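Cytochrome c (Pseudomonas aeruginosa, PDB 6RTE) catalyses, as the dehydrogenase NirN, the oxidation of dihydro-heme d1 in heme d1 biosynthesis. Local coordinates at residues Arg223-Gly237 against Val270-Val284. Numbering follows the deposited sequence.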
# COMPACT_ATOMS: atom_id res chain seq x y z
N ARG A 223 6.03 3.92 -4.66
CA ARG A 223 5.24 2.69 -4.60
C ARG A 223 4.87 2.32 -3.16
O ARG A 223 3.69 2.22 -2.83
CB ARG A 223 5.99 1.54 -5.28
CG ARG A 223 6.08 1.68 -6.80
CD ARG A 223 4.77 1.29 -7.49
NE ARG A 223 4.67 -0.17 -7.61
CZ ARG A 223 3.77 -0.81 -8.34
NH1 ARG A 223 2.86 -0.13 -9.03
NH2 ARG A 223 3.78 -2.13 -8.39
N ASN A 224 5.86 2.09 -2.31
CA ASN A 224 5.57 1.80 -0.91
C ASN A 224 6.85 1.99 -0.10
O ASN A 224 7.89 2.39 -0.63
CB ASN A 224 4.97 0.39 -0.73
CG ASN A 224 6.01 -0.71 -0.79
OD1 ASN A 224 6.95 -0.67 -1.58
ND2 ASN A 224 5.84 -1.72 0.06
N LEU A 225 6.75 1.74 1.20
CA LEU A 225 7.93 1.79 2.05
C LEU A 225 7.88 0.64 3.03
O LEU A 225 6.86 -0.04 3.19
CB LEU A 225 8.06 3.14 2.77
CG LEU A 225 6.94 3.62 3.69
CD1 LEU A 225 6.88 2.82 4.99
CD2 LEU A 225 7.17 5.10 3.98
N ALA A 226 9.02 0.43 3.69
CA ALA A 226 9.18 -0.65 4.66
C ALA A 226 10.06 -0.11 5.78
O ALA A 226 10.89 0.78 5.56
CB ALA A 226 9.78 -1.90 4.02
N VAL A 227 9.83 -0.62 6.98
CA VAL A 227 10.58 -0.24 8.18
C VAL A 227 11.36 -1.46 8.65
O VAL A 227 10.82 -2.57 8.71
CB VAL A 227 9.64 0.28 9.28
CG1 VAL A 227 10.43 0.73 10.54
CG2 VAL A 227 8.78 1.43 8.73
N SER A 228 12.64 -1.26 8.96
CA SER A 228 13.47 -2.37 9.41
C SER A 228 12.96 -2.87 10.75
O SER A 228 12.35 -2.13 11.52
CB SER A 228 14.94 -1.96 9.49
OG SER A 228 15.18 -0.88 10.39
N ASP A 229 13.19 -4.17 11.02
CA ASP A 229 12.59 -4.78 12.21
C ASP A 229 13.26 -4.32 13.49
O ASP A 229 12.70 -4.53 14.58
CB ASP A 229 12.63 -6.31 12.12
CG ASP A 229 13.97 -6.91 12.47
OD1 ASP A 229 14.89 -6.91 11.62
OD2 ASP A 229 14.12 -7.40 13.62
N ASP A 230 14.44 -3.71 13.41
CA ASP A 230 15.06 -3.07 14.57
C ASP A 230 14.65 -1.61 14.72
O ASP A 230 15.13 -0.95 15.65
CB ASP A 230 16.59 -3.18 14.49
CG ASP A 230 17.18 -2.50 13.25
OD1 ASP A 230 16.44 -1.83 12.50
OD2 ASP A 230 18.41 -2.67 13.02
N GLY A 231 13.80 -1.10 13.83
CA GLY A 231 13.28 0.25 13.95
C GLY A 231 14.19 1.36 13.47
O GLY A 231 13.82 2.52 13.61
N ARG A 232 15.35 1.04 12.91
CA ARG A 232 16.31 2.09 12.58
C ARG A 232 16.08 2.75 11.22
O ARG A 232 16.38 3.94 11.07
CB ARG A 232 17.74 1.53 12.60
CG ARG A 232 18.23 1.06 13.98
CD ARG A 232 19.61 0.46 13.90
NE ARG A 232 20.66 1.44 13.61
CZ ARG A 232 21.91 1.13 13.29
NH1 ARG A 232 22.28 -0.14 13.20
NH2 ARG A 232 22.80 2.08 13.06
N TRP A 233 15.55 2.01 10.24
CA TRP A 233 15.59 2.43 8.85
C TRP A 233 14.22 2.40 8.20
O TRP A 233 13.43 1.48 8.43
CB TRP A 233 16.53 1.51 8.03
CG TRP A 233 17.85 1.22 8.69
CD1 TRP A 233 18.28 0.01 9.17
CD2 TRP A 233 18.89 2.15 8.96
NE1 TRP A 233 19.53 0.14 9.71
CE2 TRP A 233 19.93 1.45 9.60
CE3 TRP A 233 19.05 3.52 8.72
CZ2 TRP A 233 21.10 2.06 10.01
CZ3 TRP A 233 20.21 4.13 9.13
CH2 TRP A 233 21.22 3.40 9.77
N VAL A 234 13.96 3.40 7.36
CA VAL A 234 12.87 3.39 6.40
C VAL A 234 13.47 3.25 5.00
O VAL A 234 14.35 4.04 4.61
CB VAL A 234 12.01 4.66 6.49
CG1 VAL A 234 10.93 4.66 5.43
CG2 VAL A 234 11.41 4.81 7.88
N LEU A 235 12.99 2.28 4.24
CA LEU A 235 13.39 2.09 2.85
C LEU A 235 12.19 2.38 1.96
O LEU A 235 11.13 1.75 2.12
CB LEU A 235 13.94 0.68 2.60
CG LEU A 235 14.56 0.50 1.20
CD1 LEU A 235 15.83 1.32 1.09
CD2 LEU A 235 14.82 -0.99 0.90
N VAL A 236 12.35 3.32 1.03
CA VAL A 236 11.27 3.77 0.16
C VAL A 236 11.54 3.26 -1.25
O VAL A 236 12.64 3.47 -1.79
CB VAL A 236 11.15 5.31 0.14
CG1 VAL A 236 9.95 5.73 -0.68
CG2 VAL A 236 11.08 5.89 1.54
N GLY A 237 10.54 2.61 -1.84
CA GLY A 237 10.63 2.10 -3.20
C GLY A 237 9.93 3.02 -4.18
O GLY A 237 8.70 3.18 -4.12
N VAL A 270 11.35 0.40 -9.02
CA VAL A 270 11.16 -0.49 -7.89
C VAL A 270 9.67 -0.79 -7.80
O VAL A 270 8.86 0.13 -7.70
CB VAL A 270 11.68 0.12 -6.58
CG1 VAL A 270 11.31 -0.79 -5.41
CG2 VAL A 270 13.19 0.32 -6.64
N SER A 271 9.31 -2.07 -7.81
CA SER A 271 7.91 -2.43 -7.69
C SER A 271 7.42 -2.35 -6.25
O SER A 271 6.34 -1.79 -5.98
CB SER A 271 7.67 -3.82 -8.25
OG SER A 271 6.29 -4.11 -8.16
N ALA A 272 8.18 -2.89 -5.31
CA ALA A 272 7.78 -2.88 -3.90
C ALA A 272 8.97 -3.24 -3.03
O ALA A 272 9.86 -4.00 -3.45
CB ALA A 272 6.62 -3.86 -3.65
N VAL A 273 8.98 -2.71 -1.79
CA VAL A 273 9.97 -3.04 -0.78
C VAL A 273 9.26 -3.76 0.36
O VAL A 273 8.10 -3.46 0.67
CB VAL A 273 10.72 -1.79 -0.27
CG1 VAL A 273 11.49 -1.13 -1.42
CG2 VAL A 273 9.76 -0.77 0.36
N TYR A 274 9.96 -4.72 0.97
CA TYR A 274 9.41 -5.51 2.06
C TYR A 274 10.49 -5.71 3.13
O TYR A 274 11.69 -5.67 2.84
CB TYR A 274 8.94 -6.89 1.59
CG TYR A 274 8.08 -6.89 0.33
CD1 TYR A 274 8.67 -6.97 -0.93
CD2 TYR A 274 6.70 -6.83 0.41
CE1 TYR A 274 7.89 -6.97 -2.09
CE2 TYR A 274 5.91 -6.84 -0.74
CZ TYR A 274 6.51 -6.91 -1.98
OH TYR A 274 5.74 -6.92 -3.12
N THR A 275 10.04 -5.96 4.36
CA THR A 275 10.92 -6.32 5.46
C THR A 275 10.81 -7.82 5.72
O THR A 275 9.70 -8.37 5.69
CB THR A 275 10.57 -5.54 6.72
OG1 THR A 275 10.66 -4.14 6.44
CG2 THR A 275 11.52 -5.91 7.92
N ALA A 276 11.95 -8.46 5.96
CA ALA A 276 12.02 -9.88 6.30
C ALA A 276 12.65 -9.99 7.68
O ALA A 276 13.88 -10.12 7.80
CB ALA A 276 12.83 -10.66 5.26
N PRO A 277 11.85 -9.97 8.75
CA PRO A 277 12.41 -9.74 10.09
C PRO A 277 13.41 -10.81 10.51
O PRO A 277 14.47 -10.47 11.05
CB PRO A 277 11.17 -9.73 11.00
CG PRO A 277 10.09 -9.21 10.09
CD PRO A 277 10.38 -9.84 8.75
N PRO A 278 13.13 -12.11 10.28
CA PRO A 278 14.12 -13.12 10.70
C PRO A 278 15.45 -13.01 9.98
O PRO A 278 16.48 -13.44 10.52
CB PRO A 278 13.43 -14.46 10.39
CG PRO A 278 12.00 -14.13 10.16
CD PRO A 278 11.94 -12.73 9.67
N ARG A 279 15.46 -12.46 8.78
CA ARG A 279 16.68 -12.25 8.02
C ARG A 279 17.31 -10.88 8.29
O ARG A 279 18.39 -10.60 7.77
CB ARG A 279 16.40 -12.41 6.52
CG ARG A 279 15.67 -13.72 6.17
CD ARG A 279 15.34 -13.79 4.69
NE ARG A 279 16.55 -13.86 3.87
CZ ARG A 279 17.18 -14.99 3.55
NH1 ARG A 279 18.27 -14.94 2.80
NH2 ARG A 279 16.71 -16.16 3.96
N HIS A 280 16.65 -10.03 9.09
CA HIS A 280 17.09 -8.66 9.33
C HIS A 280 17.51 -7.98 8.03
O HIS A 280 18.60 -7.42 7.91
CB HIS A 280 18.22 -8.62 10.35
CG HIS A 280 17.87 -9.32 11.62
ND1 HIS A 280 16.79 -8.96 12.38
CD2 HIS A 280 18.43 -10.39 12.22
CE1 HIS A 280 16.71 -9.77 13.43
NE2 HIS A 280 17.69 -10.65 13.35
N SER A 281 16.61 -8.02 7.05
CA SER A 281 16.91 -7.52 5.72
C SER A 281 15.67 -6.91 5.11
O SER A 281 14.54 -7.23 5.49
CB SER A 281 17.42 -8.65 4.81
OG SER A 281 16.33 -9.48 4.42
N PHE A 282 15.90 -6.01 4.15
CA PHE A 282 14.88 -5.60 3.21
C PHE A 282 14.97 -6.48 1.97
O PHE A 282 16.07 -6.87 1.55
CB PHE A 282 15.04 -4.13 2.81
CG PHE A 282 14.75 -3.15 3.92
CD1 PHE A 282 13.47 -3.04 4.44
CD2 PHE A 282 15.74 -2.31 4.40
CE1 PHE A 282 13.19 -2.11 5.44
CE2 PHE A 282 15.47 -1.38 5.40
CZ PHE A 282 14.19 -1.28 5.92
N VAL A 283 13.81 -6.78 1.38
CA VAL A 283 13.72 -7.50 0.11
C VAL A 283 13.02 -6.58 -0.88
O VAL A 283 11.99 -5.98 -0.55
CB VAL A 283 12.97 -8.83 0.26
CG1 VAL A 283 12.80 -9.50 -1.09
CG2 VAL A 283 13.70 -9.78 1.24
N VAL A 284 13.58 -6.45 -2.08
CA VAL A 284 13.14 -5.47 -3.06
C VAL A 284 12.76 -6.17 -4.36
O VAL A 284 13.55 -6.95 -4.92
CB VAL A 284 14.24 -4.41 -3.33
CG1 VAL A 284 13.77 -3.38 -4.35
CG2 VAL A 284 14.65 -3.74 -2.01
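Phe282 reaches from strand 281-284 into the hairpin of strands 223-227 and 233-237, joining two neighbouring blades of the eight-bladed beta-propeller. Phe282 CB meets Leu235 CD2 at 3.7 Å. CG touches the same methyl. Further out, CD1 lies by Ala226 CB, CD2 by Leu235 CD2 and CB, and CE2 by Trp233 CB. CE1 packs against Ala226 CB and near Ser228 N. Phe282 CZ ends 3.4 Å from Ser228 N. Leu235 CB sits over the centre of one face of the Phe282 ring, 3.8 Å from the centroid, a CH-pi contact. Trp233 O lies at the ring edge.

Polar side chains bridge strands 223-227 and 270-276, which run nearly parallel in separate sheets. The Asn224 amide takes both the N-H and the C=O of Val273: OD1 accepts from Val273 N, and ND2 donates to Val273 O, each at 2.9 Å. Its CG stands between the backbone N and carbonyl carbon (chi1 78°), which turns the amide toward the facing strand. Arg223 bends at chi2 and chi3 and meets Ser271 side-on. NE donates to Ser271 O and NH2 to Ser271 OG, which is also hydrogen-bonded to Asp315 OD2. Asp229 OD1 accepts from His280 ND1 at 2.9 Å, nearly straight (173°), and is also hydrogen-bonded to Tyr297 OH. Thr275 OG1 donates to Val227 O at 2.8 Å from above the carbonyl plane.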